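Local coordinates for protein succinate dehydrogenase subunit A (PDB 7D6V) that probably oxidises succinate to fumarate on its bound FAD, as the flavoprotein subunit of a mycobacterial succinate dehydrogenase that feeds the electron transport chain, at residues E88-E93 and L432-R437; G53-M58 and G425-S430; N83-E88 and D397-A402. One frame throughout, in Å; residues are numbered along the deposited sequence.

Interaction 1 of 3, residues E88-E93 and L432-R437; sequences ELHAQE and LLVFGR. With FAD (flavin-adenine dinucleotide), chain D.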
loop_
_atom_site.group_PDB
_atom_site.type_symbol
_atom_site.label_atom_id
_atom_site.label_comp_id
_atom_site.label_asym_id
_atom_site.label_seq_id
_atom_site.Cartn_x
_atom_site.Cartn_y
_atom_site.Cartn_z
ATOM N N GLU A 88 19.086 9.620 23.767
ATOM C CA GLU A 88 20.061 8.585 24.096
ATOM C C GLU A 88 19.419 7.208 24.109
ATOM O O GLU A 88 19.989 6.236 23.592
ATOM C CB GLU A 88 20.697 8.884 25.450
ATOM C CG GLU A 88 21.447 7.713 26.051
ATOM C CD GLU A 88 21.591 7.825 27.551
ATOM O OE1 GLU A 88 20.786 8.545 28.174
ATOM O OE2 GLU A 88 22.512 7.197 28.109
ATOM N N LEU A 89 18.224 7.109 24.684
ATOM C CA LEU A 89 17.562 5.823 24.819
ATOM C C LEU A 89 17.141 5.287 23.456
ATOM O O LEU A 89 17.304 4.094 23.170
ATOM C CB LEU A 89 16.375 6.001 25.761
ATOM C CG LEU A 89 15.645 4.854 26.430
ATOM C CD1 LEU A 89 16.607 4.151 27.353
ATOM C CD2 LEU A 89 14.504 5.445 27.226
ATOM N N HIS A 90 16.643 6.169 22.586
ATOM C CA HIS A 90 16.328 5.784 21.216
ATOM C C HIS A 90 17.575 5.359 20.457
ATOM O O HIS A 90 17.540 4.398 19.682
ATOM C CB HIS A 90 15.638 6.943 20.500
ATOM C CG HIS A 90 15.527 6.766 19.019
ATOM N ND1 HIS A 90 16.487 7.225 18.142
ATOM C CD2 HIS A 90 14.556 6.215 18.256
ATOM C CE1 HIS A 90 16.118 6.948 16.904
ATOM N NE2 HIS A 90 14.951 6.336 16.945
ATOM N N ALA A 91 18.686 6.071 20.656
ATOM C CA ALA A 91 19.916 5.720 19.959
ATOM C C ALA A 91 20.403 4.336 20.358
ATOM O O ALA A 91 20.805 3.541 19.501
ATOM C CB ALA A 91 20.995 6.766 20.235
ATOM N N GLN A 92 20.368 4.019 21.650
ATOM C CA GLN A 92 20.923 2.744 22.082
ATOM C C GLN A 92 19.918 1.599 22.071
ATOM O O GLN A 92 20.315 0.456 22.312
ATOM C CB GLN A 92 21.551 2.869 23.474
ATOM C CG GLN A 92 20.630 3.332 24.566
ATOM C CD GLN A 92 21.388 3.873 25.757
ATOM O OE1 GLN A 92 22.609 4.004 25.719
ATOM N NE2 GLN A 92 20.668 4.187 26.827
ATOM N N GLU A 93 18.642 1.854 21.785
ATOM C CA GLU A 93 17.662 0.778 21.697
ATOM C C GLU A 93 17.089 0.580 20.300
ATOM O O GLU A 93 16.281 -0.332 20.108
ATOM C CB GLU A 93 16.521 1.022 22.687
ATOM C CG GLU A 93 16.956 1.029 24.136
ATOM C CD GLU A 93 15.791 1.176 25.083
ATOM O OE1 GLU A 93 14.657 1.364 24.601
ATOM O OE2 GLU A 93 16.006 1.101 26.309
ATOM N N LEU A 432 8.964 5.136 16.830
ATOM C CA LEU A 432 7.721 4.394 17.005
ATOM C C LEU A 432 7.961 3.095 17.757
ATOM O O LEU A 432 7.331 2.839 18.785
ATOM C CB LEU A 432 7.078 4.107 15.650
ATOM C CG LEU A 432 6.678 5.308 14.800
ATOM C CD1 LEU A 432 5.792 4.872 13.649
ATOM C CD2 LEU A 432 6.007 6.371 15.649
ATOM N N LEU A 433 8.914 2.288 17.292
ATOM C CA LEU A 433 9.159 0.996 17.922
ATOM C C LEU A 433 9.707 1.164 19.333
ATOM O O LEU A 433 9.184 0.572 20.288
ATOM C CB LEU A 433 10.121 0.177 17.067
ATOM C CG LEU A 433 9.788 0.066 15.583
ATOM C CD1 LEU A 433 10.968 -0.503 14.825
ATOM C CD2 LEU A 433 8.556 -0.790 15.380
ATOM N N VAL A 434 10.743 1.994 19.486
ATOM C CA VAL A 434 11.409 2.126 20.781
ATOM C C VAL A 434 10.416 2.569 21.847
ATOM O O VAL A 434 10.253 1.919 22.890
ATOM C CB VAL A 434 12.594 3.103 20.672
ATOM C CG1 VAL A 434 13.170 3.409 22.042
ATOM C CG2 VAL A 434 13.661 2.536 19.764
ATOM N N PHE A 435 9.683 3.640 21.575
ATOM C CA PHE A 435 8.848 4.208 22.614
ATOM C C PHE A 435 7.450 3.614 22.660
ATOM O O PHE A 435 6.797 3.729 23.695
ATOM C CB PHE A 435 8.809 5.727 22.468
ATOM C CG PHE A 435 10.131 6.370 22.754
ATOM C CD1 PHE A 435 10.919 6.861 21.729
ATOM C CD2 PHE A 435 10.617 6.422 24.047
ATOM C CE1 PHE A 435 12.146 7.429 21.995
ATOM C CE2 PHE A 435 11.843 6.988 24.318
ATOM C CZ PHE A 435 12.607 7.491 23.292
ATOM N N GLY A 436 7.001 2.906 21.621
ATOM C CA GLY A 436 5.838 2.057 21.786
ATOM C C GLY A 436 6.112 0.909 22.733
ATOM O O GLY A 436 5.290 0.597 23.599
ATOM N N ARG A 437 7.283 0.278 22.602
ATOM C CA ARG A 437 7.653 -0.748 23.568
ATOM C C ARG A 437 7.775 -0.167 24.971
ATOM O O ARG A 437 7.283 -0.760 25.942
ATOM C CB ARG A 437 8.957 -1.422 23.152
ATOM C CG ARG A 437 9.346 -2.563 24.058
ATOM C CD ARG A 437 10.670 -3.163 23.665
ATOM N NE ARG A 437 11.269 -3.891 24.774
ATOM C CZ ARG A 437 11.952 -3.320 25.759
ATOM N NH1 ARG A 437 12.461 -4.064 26.729
ATOM N NH2 ARG A 437 12.123 -2.007 25.777
HETATM P PA FAD D . -0.074 6.664 12.961
HETATM O O1A FAD D . 0.260 5.245 12.687
HETATM O O2A FAD D . 0.102 7.671 11.892
HETATM O O5B FAD D . -1.618 6.708 13.368
HETATM C C5B FAD D . -2.079 6.786 14.704
HETATM C C4B FAD D . -3.274 5.867 14.892
HETATM O O4B FAD D . -4.162 6.402 15.867
HETATM C C3B FAD D . -4.111 5.674 13.650
HETATM O O3B FAD D . -4.427 4.293 13.568
HETATM C C2B FAD D . -5.382 6.434 13.927
HETATM O O2B FAD D . -6.511 5.875 13.269
HETATM C C1B FAD D . -5.502 6.291 15.415
HETATM N N9A FAD D . -6.337 7.358 15.988
HETATM C C8A FAD D . -6.134 8.670 15.882
HETATM N N7A FAD D . -7.091 9.355 16.534
HETATM C C5A FAD D . -7.932 8.464 17.067
HETATM C C6A FAD D . -9.158 8.502 17.879
HETATM N N6A FAD D . -9.702 9.665 18.268
HETATM N N1A FAD D . -9.718 7.336 18.220
HETATM C C2A FAD D . -9.198 6.161 17.855
HETATM N N3A FAD D . -8.093 6.054 17.120
HETATM C C4A FAD D . -7.428 7.148 16.706
HETATM N N1 FAD D . 8.937 9.351 8.986
HETATM C C2 FAD D . 10.130 8.797 8.693
HETATM O O2 FAD D . 10.903 8.539 9.620
HETATM N N3 FAD D . 10.521 8.514 7.451
HETATM C C4 FAD D . 9.751 8.765 6.400
HETATM O O4 FAD D . 10.135 8.492 5.255
HETATM C C4X FAD D . 8.429 9.373 6.621
HETATM N N5 FAD D . 7.601 9.651 5.603
HETATM C C5X FAD D . 6.400 10.201 5.840
HETATM C C6 FAD D . 5.556 10.479 4.778
HETATM C C7 FAD D . 4.319 11.048 5.011
HETATM C C7M FAD D . 3.398 11.357 3.869
HETATM C C8 FAD D . 3.899 11.358 6.393
HETATM C C8M FAD D . 2.557 11.976 6.647
HETATM C C9 FAD D . 4.735 11.080 7.458
HETATM C C9A FAD D . 5.971 10.513 7.225
HETATM N N10 FAD D . 6.819 10.233 8.299
HETATM C C10 FAD D . 8.060 9.656 8.018
HETATM C "C1'" FAD D . 6.417 10.517 9.672
HETATM C "C2'" FAD D . 6.013 9.217 10.359
HETATM O "O2'" FAD D . 5.353 8.357 9.435
HETATM C "C3'" FAD D . 5.051 9.445 11.511
HETATM O "O3'" FAD D . 5.723 10.182 12.523
HETATM C "C4'" FAD D . 4.593 8.119 12.097
HETATM O "O4'" FAD D . 3.910 7.368 11.104
HETATM C "C5'" FAD D . 3.659 8.299 13.277
HETATM O "O5'" FAD D . 3.137 7.019 13.603
HETATM P P FAD D . 2.134 6.777 14.818
HETATM O O1P FAD D . 2.124 5.315 15.089
HETATM O O2P FAD D . 2.465 7.706 15.930
HETATM O O3P FAD D . 0.694 7.221 14.254
#
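His90 and Val434 mark the nearest backbone approach, CA to CA 6.1 Å, where helix segments 88-93 and 432-437 pass with axes 9.7 Å apart at 109°. The crossing joins two helices of the FAD-binding flavoprotein fold, and the second also lies against the cofactor. No hydrogen bond joins the segments; the contact illustrates a mostly buried helix crossing held largely by apolar packing. Val434, the central piece, is directed toward the first helix, and its CG1, anti to the backbone N (chi1 172°), lies 4.0 Å from His90 CA and 3.6 Å from Glu93 OE1, while CG2 approaches the imidazole at CD2. The same CG1 sits over the centre of the Phe435 ring, and that ring extends to His90, whose CB comes within 3.8 Å of CE1. Leu89 CD2 adds a looser touch on Phe435 CE2. The polar ends look elsewhere: His90 NE2 probably hydrogen-bonds to Ser430 OG, though the two are modelled too close to be trusted, and Glu93 forms a salt bridge with Arg438, its OE1 being too far from Arg437 NH2 for a second one. On the side of the second helix turned from the first, Leu432 CD1 rests 3.4 Å from FAD O5'.

Interaction 2 of 3, residues G53-M58 and G425-S430; sequences GCAAAM and GGNSLS. With FAD (flavin-adenine dinucleotide), chain D.
Ala55 N donates to Gly426 O in a nearly straight bond of 3.0 Å (170° at the hydrogen), although the donor stands well above the carbonyl plane. Beside this bond, Gly426 CA lies 3.2 Å from Gly53 O in a CA-H...O contact. Gly426, the N-cap of helix 427-448, has a positive phi of 96°, a conformation that glycine tolerates readily, and its bare CA lets the strand draw in. About one turn on, Leu429 packs its CB against Cys54 SG at 3.5 Å and sets its CD1 beside Gly53 O. Ser430 OG, held between its own N and carbonyl carbon (chi1 58°), lies near both Ala55 O and Asn427 O, either bond being weak; the stronger partner of this hydroxyl is probably His90. Ala55 CB meets Asn427 OD1 at 3.3 Å, an oxygen already engaged by His70 while ND2 bonds to Thr74.

The principle at work is that a helix start can serve a cofactor and a strand together. Gly426 N makes a weak hydrogen bond of 3.3 Å to FAD O2, and Leu429 CG packs 3.6 Å from that same oxygen, so the helix N-terminus meets the pyrimidine end of the isoalloxazine. Its dipole would probably help stabilise negative charge there on the reduced flavin. Farther out, strand 54-55 pairs antiparallel with strand 129-130 at the edge of a small sheet, and Ile140 of helix 136-159 covers both Cys54 and Leu429.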
loop_
_atom_site.group_PDB
_atom_site.type_symbol
_atom_site.label_atom_id
_atom_site.label_comp_id
_atom_site.label_asym_id
_atom_site.label_seq_id
_atom_site.Cartn_x
_atom_site.Cartn_y
_atom_site.Cartn_z
ATOM N N GLY A 53 13.199 5.047 5.706
ATOM C CA GLY A 53 13.803 3.942 6.421
ATOM C C GLY A 53 13.793 4.197 7.910
ATOM O O GLY A 53 13.301 5.221 8.386
ATOM N N CYS A 54 14.335 3.234 8.648
ATOM C CA CYS A 54 14.488 3.328 10.094
ATOM C C CYS A 54 15.947 3.599 10.412
ATOM O O CYS A 54 16.823 2.822 10.022
ATOM C CB CYS A 54 14.037 2.044 10.788
ATOM S SG CYS A 54 12.279 1.764 10.801
ATOM N N ALA A 55 16.206 4.677 11.143
ATOM C CA ALA A 55 17.562 4.994 11.570
ATOM C C ALA A 55 17.916 4.104 12.756
ATOM O O ALA A 55 17.319 4.222 13.829
ATOM C CB ALA A 55 17.676 6.472 11.926
ATOM N N ALA A 56 18.879 3.209 12.562
ATOM C CA ALA A 56 19.316 2.307 13.617
ATOM C C ALA A 56 20.789 1.996 13.418
ATOM O O ALA A 56 21.192 1.570 12.334
ATOM C CB ALA A 56 18.492 1.016 13.619
ATOM N N ALA A 57 21.585 2.198 14.468
ATOM C CA ALA A 57 23.030 1.987 14.402
ATOM C C ALA A 57 23.339 0.491 14.475
ATOM O O ALA A 57 23.944 -0.016 15.421
ATOM C CB ALA A 57 23.732 2.758 15.509
ATOM N N MET A 58 22.908 -0.220 13.434
ATOM C CA MET A 58 23.182 -1.646 13.316
ATOM C C MET A 58 24.589 -1.937 12.812
ATOM O O MET A 58 25.078 -3.053 13.008
ATOM C CB MET A 58 22.152 -2.301 12.395
ATOM C CG MET A 58 20.759 -2.364 12.991
ATOM S SD MET A 58 19.573 -3.261 11.977
ATOM C CE MET A 58 19.685 -2.355 10.444
ATOM N N GLY A 425 15.328 12.561 9.291
ATOM C CA GLY A 425 14.622 11.560 8.522
ATOM C C GLY A 425 15.027 10.168 8.951
ATOM O O GLY A 425 16.218 9.878 9.083
ATOM N N GLY A 426 14.047 9.298 9.175
ATOM C CA GLY A 426 14.287 7.957 9.646
ATOM C C GLY A 426 14.156 7.788 11.143
ATOM O O GLY A 426 13.963 6.660 11.611
ATOM N N ASN A 427 14.245 8.880 11.902
ATOM C CA ASN A 427 14.186 8.783 13.355
ATOM C C ASN A 427 12.772 8.538 13.852
ATOM O O ASN A 427 12.592 7.952 14.922
ATOM C CB ASN A 427 14.750 10.051 13.990
ATOM C CG ASN A 427 16.212 9.927 14.348
ATOM O OD1 ASN A 427 16.865 8.943 14.015
ATOM N ND2 ASN A 427 16.741 10.940 15.016
ATOM N N SER A 428 11.759 8.981 13.108
ATOM C CA SER A 428 10.387 8.793 13.564
ATOM C C SER A 428 9.985 7.326 13.551
ATOM O O SER A 428 9.340 6.847 14.490
ATOM C CB SER A 428 9.430 9.610 12.707
ATOM O OG SER A 428 9.912 10.928 12.558
ATOM N N LEU A 429 10.349 6.599 12.493
ATOM C CA LEU A 429 9.944 5.202 12.382
ATOM C C LEU A 429 10.550 4.353 13.493
ATOM O O LEU A 429 9.877 3.479 14.048
ATOM C CB LEU A 429 10.325 4.655 11.008
ATOM C CG LEU A 429 9.551 5.212 9.812
ATOM C CD1 LEU A 429 9.977 4.523 8.530
ATOM C CD2 LEU A 429 8.058 5.054 10.025
ATOM N N SER A 430 11.818 4.588 13.829
ATOM C CA SER A 430 12.440 3.849 14.923
ATOM C C SER A 430 11.974 4.347 16.288
ATOM O O SER A 430 11.907 3.560 17.242
ATOM C CB SER A 430 13.962 3.929 14.804
ATOM O OG SER A 430 14.410 5.271 14.811
HETATM P PA FAD D . -0.074 6.664 12.961
HETATM O O1A FAD D . 0.260 5.245 12.687
HETATM O O2A FAD D . 0.102 7.671 11.892
HETATM O O5B FAD D . -1.618 6.708 13.368
HETATM C C5B FAD D . -2.079 6.786 14.704
HETATM C C4B FAD D . -3.274 5.867 14.892
HETATM O O4B FAD D . -4.162 6.402 15.867
HETATM C C3B FAD D . -4.111 5.674 13.650
HETATM O O3B FAD D . -4.427 4.293 13.568
HETATM C C2B FAD D . -5.382 6.434 13.927
HETATM O O2B FAD D . -6.511 5.875 13.269
HETATM C C1B FAD D . -5.502 6.291 15.415
HETATM N N9A FAD D . -6.337 7.358 15.988
HETATM C C8A FAD D . -6.134 8.670 15.882
HETATM N N7A FAD D . -7.091 9.355 16.534
HETATM C C5A FAD D . -7.932 8.464 17.067
HETATM C C6A FAD D . -9.158 8.502 17.879
HETATM N N6A FAD D . -9.702 9.665 18.268
HETATM N N1A FAD D . -9.718 7.336 18.220
HETATM C C2A FAD D . -9.198 6.161 17.855
HETATM N N3A FAD D . -8.093 6.054 17.120
HETATM C C4A FAD D . -7.428 7.148 16.706
HETATM N N1 FAD D . 8.937 9.351 8.986
HETATM C C2 FAD D . 10.130 8.797 8.693
HETATM O O2 FAD D . 10.903 8.539 9.620
HETATM N N3 FAD D . 10.521 8.514 7.451
HETATM C C4 FAD D . 9.751 8.765 6.400
HETATM O O4 FAD D . 10.135 8.492 5.255
HETATM C C4X FAD D . 8.429 9.373 6.621
HETATM N N5 FAD D . 7.601 9.651 5.603
HETATM C C5X FAD D . 6.400 10.201 5.840
HETATM C C6 FAD D . 5.556 10.479 4.778
HETATM C C7 FAD D . 4.319 11.048 5.011
HETATM C C7M FAD D . 3.398 11.357 3.869
HETATM C C8 FAD D . 3.899 11.358 6.393
HETATM C C8M FAD D . 2.557 11.976 6.647
HETATM C C9 FAD D . 4.735 11.080 7.458
HETATM C C9A FAD D . 5.971 10.513 7.225
HETATM N N10 FAD D . 6.819 10.233 8.299
HETATM C C10 FAD D . 8.060 9.656 8.018
HETATM C "C1'" FAD D . 6.417 10.517 9.672
HETATM C "C2'" FAD D . 6.013 9.217 10.359
HETATM O "O2'" FAD D . 5.353 8.357 9.435
HETATM C "C3'" FAD D . 5.051 9.445 11.511
HETATM O "O3'" FAD D . 5.723 10.182 12.523
HETATM C "C4'" FAD D . 4.593 8.119 12.097
HETATM O "O4'" FAD D . 3.910 7.368 11.104
HETATM C "C5'" FAD D . 3.659 8.299 13.277
HETATM O "O5'" FAD D . 3.137 7.019 13.603
HETATM P P FAD D . 2.134 6.777 14.818
HETATM O O1P FAD D . 2.124 5.315 15.089
HETATM O O2P FAD D . 2.465 7.706 15.930
HETATM O O3P FAD D . 0.694 7.221 14.254
#

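Interaction 3 of 3, residues N83-E88 and D397-A402; sequences NWRMAE and DPDTAA
Arg85 reaches across to Asp399 and back to Glu88, a worked case of one guanidinium shared between two carboxylates. NH1 donates to Asp399 OD2 at 3.1 Å, meeting its syn lone pair, with the oxygen tilted 24° from the guanidinium plane and the two planar groups turned 48° apart. NH2 gives the other bond, 2.9 Å to Glu88 OE1; that oxygen lies in the guanidinium plane but is itself approached from above its carboxylate. Glu88 OE2 is taken by Arg606, so two arginines probably favour the charged form of this buried acid. The bend of Arg85 at chi2 (53°) lets its aliphatic part cross Pro398 while its head turns to the acids: CG touches Pro398 CB at 3.6 Å. Met86 CG meets the same CB from the next helix position. On the loop side, Asp397 OD1 accepts from Thr400 N at 3.3 Å through its anti lone pair and more weakly from Asp399 N, while Thr400 OG1 donates to Ala401 O. Asp399 O is satisfied by Arg438. Asn83 occupies the N-cap of helix 84-102. The whole is a surface salt-bridge network beside an Asx motif, joining a helix start to the loop between strands 383-395 and 408-409.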
loop_
_atom_site.group_PDB
_atom_site.type_symbol
_atom_site.label_atom_id
_atom_site.label_comp_id
_atom_site.label_asym_id
_atom_site.label_seq_id
_atom_site.Cartn_x
_atom_site.Cartn_y
_atom_site.Cartn_z
ATOM N N ASN A 83 14.873 16.264 24.287
ATOM C CA ASN A 83 14.989 15.516 25.532
ATOM C C ASN A 83 16.161 14.557 25.388
ATOM O O ASN A 83 16.086 13.582 24.637
ATOM C CB ASN A 83 13.696 14.767 25.837
ATOM C CG ASN A 83 13.575 14.382 27.298
ATOM O OD1 ASN A 83 14.562 14.047 27.947
ATOM N ND2 ASN A 83 12.361 14.433 27.823
ATOM N N TRP A 84 17.255 14.845 26.094
ATOM C CA TRP A 84 18.486 14.092 25.895
ATOM C C TRP A 84 18.342 12.642 26.335
ATOM O O TRP A 84 18.948 11.752 25.729
ATOM C CB TRP A 84 19.626 14.765 26.648
ATOM C CG TRP A 84 19.343 14.940 28.096
ATOM C CD1 TRP A 84 18.736 16.005 28.687
ATOM C CD2 TRP A 84 19.662 14.023 29.148
ATOM N NE1 TRP A 84 18.661 15.812 30.044
ATOM C CE2 TRP A 84 19.221 14.601 30.351
ATOM C CE3 TRP A 84 20.275 12.768 29.187
ATOM C CZ2 TRP A 84 19.373 13.969 31.579
ATOM C CZ3 TRP A 84 20.425 12.144 30.406
ATOM C CH2 TRP A 84 19.976 12.743 31.585
ATOM N N ARG A 85 17.560 12.386 27.384
ATOM C CA ARG A 85 17.328 11.013 27.810
ATOM C C ARG A 85 16.599 10.223 26.734
ATOM O O ARG A 85 16.969 9.081 26.434
ATOM C CB ARG A 85 16.544 11.003 29.120
ATOM C CG ARG A 85 16.352 9.629 29.727
ATOM C CD ARG A 85 17.654 8.877 29.893
ATOM N NE ARG A 85 17.441 7.630 30.617
ATOM C CZ ARG A 85 18.226 6.563 30.529
ATOM N NH1 ARG A 85 17.944 5.475 31.227
ATOM N NH2 ARG A 85 19.289 6.581 29.742
ATOM N N MET A 86 15.578 10.822 26.121
ATOM C CA MET A 86 14.848 10.138 25.061
ATOM C C MET A 86 15.733 9.896 23.848
ATOM O O MET A 86 15.682 8.822 23.242
ATOM C CB MET A 86 13.611 10.944 24.671
ATOM C CG MET A 86 12.428 10.732 25.590
ATOM S SD MET A 86 11.043 11.812 25.205
ATOM C CE MET A 86 10.254 10.883 23.897
ATOM N N ALA A 87 16.556 10.881 23.484
ATOM C CA ALA A 87 17.445 10.723 22.339
ATOM C C ALA A 87 18.470 9.624 22.584
ATOM O O ALA A 87 18.699 8.771 21.720
ATOM C CB ALA A 87 18.135 12.051 22.032
ATOM N N GLU A 88 19.086 9.620 23.767
ATOM C CA GLU A 88 20.061 8.585 24.096
ATOM C C GLU A 88 19.419 7.208 24.109
ATOM O O GLU A 88 19.989 6.236 23.592
ATOM C CB GLU A 88 20.697 8.884 25.450
ATOM C CG GLU A 88 21.447 7.713 26.051
ATOM C CD GLU A 88 21.591 7.825 27.551
ATOM O OE1 GLU A 88 20.786 8.545 28.174
ATOM O OE2 GLU A 88 22.512 7.197 28.109
ATOM N N ASP A 397 7.322 11.165 30.472
ATOM C CA ASP A 397 8.520 10.701 31.150
ATOM C C ASP A 397 9.391 9.977 30.131
ATOM O O ASP A 397 8.873 9.180 29.348
ATOM C CB ASP A 397 8.158 9.774 32.305
ATOM C CG ASP A 397 9.334 9.482 33.208
ATOM O OD1 ASP A 397 10.048 8.492 32.953
ATOM O OD2 ASP A 397 9.547 10.242 34.172
ATOM N N PRO A 398 10.691 10.266 30.061
ATOM C CA PRO A 398 11.510 9.609 29.025
ATOM C C PRO A 398 11.564 8.093 29.154
ATOM O O PRO A 398 11.428 7.387 28.146
ATOM C CB PRO A 398 12.891 10.258 29.205
ATOM C CG PRO A 398 12.835 11.004 30.495
ATOM C CD PRO A 398 11.414 11.349 30.741
ATOM N N ASP A 399 11.739 7.566 30.366
ATOM C CA ASP A 399 11.900 6.123 30.532
ATOM C C ASP A 399 10.571 5.398 30.368
ATOM O O ASP A 399 10.431 4.515 29.515
ATOM C CB ASP A 399 12.518 5.821 31.895
ATOM C CG ASP A 399 13.961 6.256 31.983
ATOM O OD1 ASP A 399 14.206 7.456 32.224
ATOM O OD2 ASP A 399 14.852 5.399 31.810
ATOM N N THR A 400 9.583 5.752 31.186
ATOM C CA THR A 400 8.223 5.268 31.000
ATOM C C THR A 400 7.550 6.111 29.927
ATOM O O THR A 400 8.233 6.750 29.125
ATOM C CB THR A 400 7.448 5.310 32.317
ATOM O OG1 THR A 400 7.174 6.669 32.673
ATOM C CG2 THR A 400 8.265 4.669 33.421
ATOM N N ALA A 401 6.235 6.069 29.840
ATOM C CA ALA A 401 5.496 6.966 28.968
ATOM C C ALA A 401 4.821 8.069 29.790
ATOM O O ALA A 401 5.117 8.265 30.974
ATOM C CB ALA A 401 4.511 6.185 28.106
ATOM N N ALA A 402 3.888 8.769 29.155
ATOM C CA ALA A 402 3.478 10.121 29.525
ATOM C C ALA A 402 2.665 10.145 30.815
ATOM O O ALA A 402 2.666 9.209 31.615
ATOM C CB ALA A 402 2.662 10.746 28.399
#

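How the interactions relate
Helix 84-102 and helix 427-448 tie the three contacts together, showing how sequence-distant pieces converge beside one cofactor, which interactions 1 and 2 touch and interaction 3 does not. Interactions 1 and 3 share Glu88 and the first helix, with centres 9 Å apart; Phe435 and Leu89 of the former pack against backbone oxygens of Met86 and Pro398 in the latter. Interactions 1 and 2 share the second helix and lie 10 Å apart. Interactions 2 and 3 do not meet, their centres being 17 Å apart. In chain order the segments begin at 53, 83, 88, 397, 425 and 432, so interaction 3 nests inside interaction 2 while interaction 1 crosses both, bridging the flavin side to the surface loop.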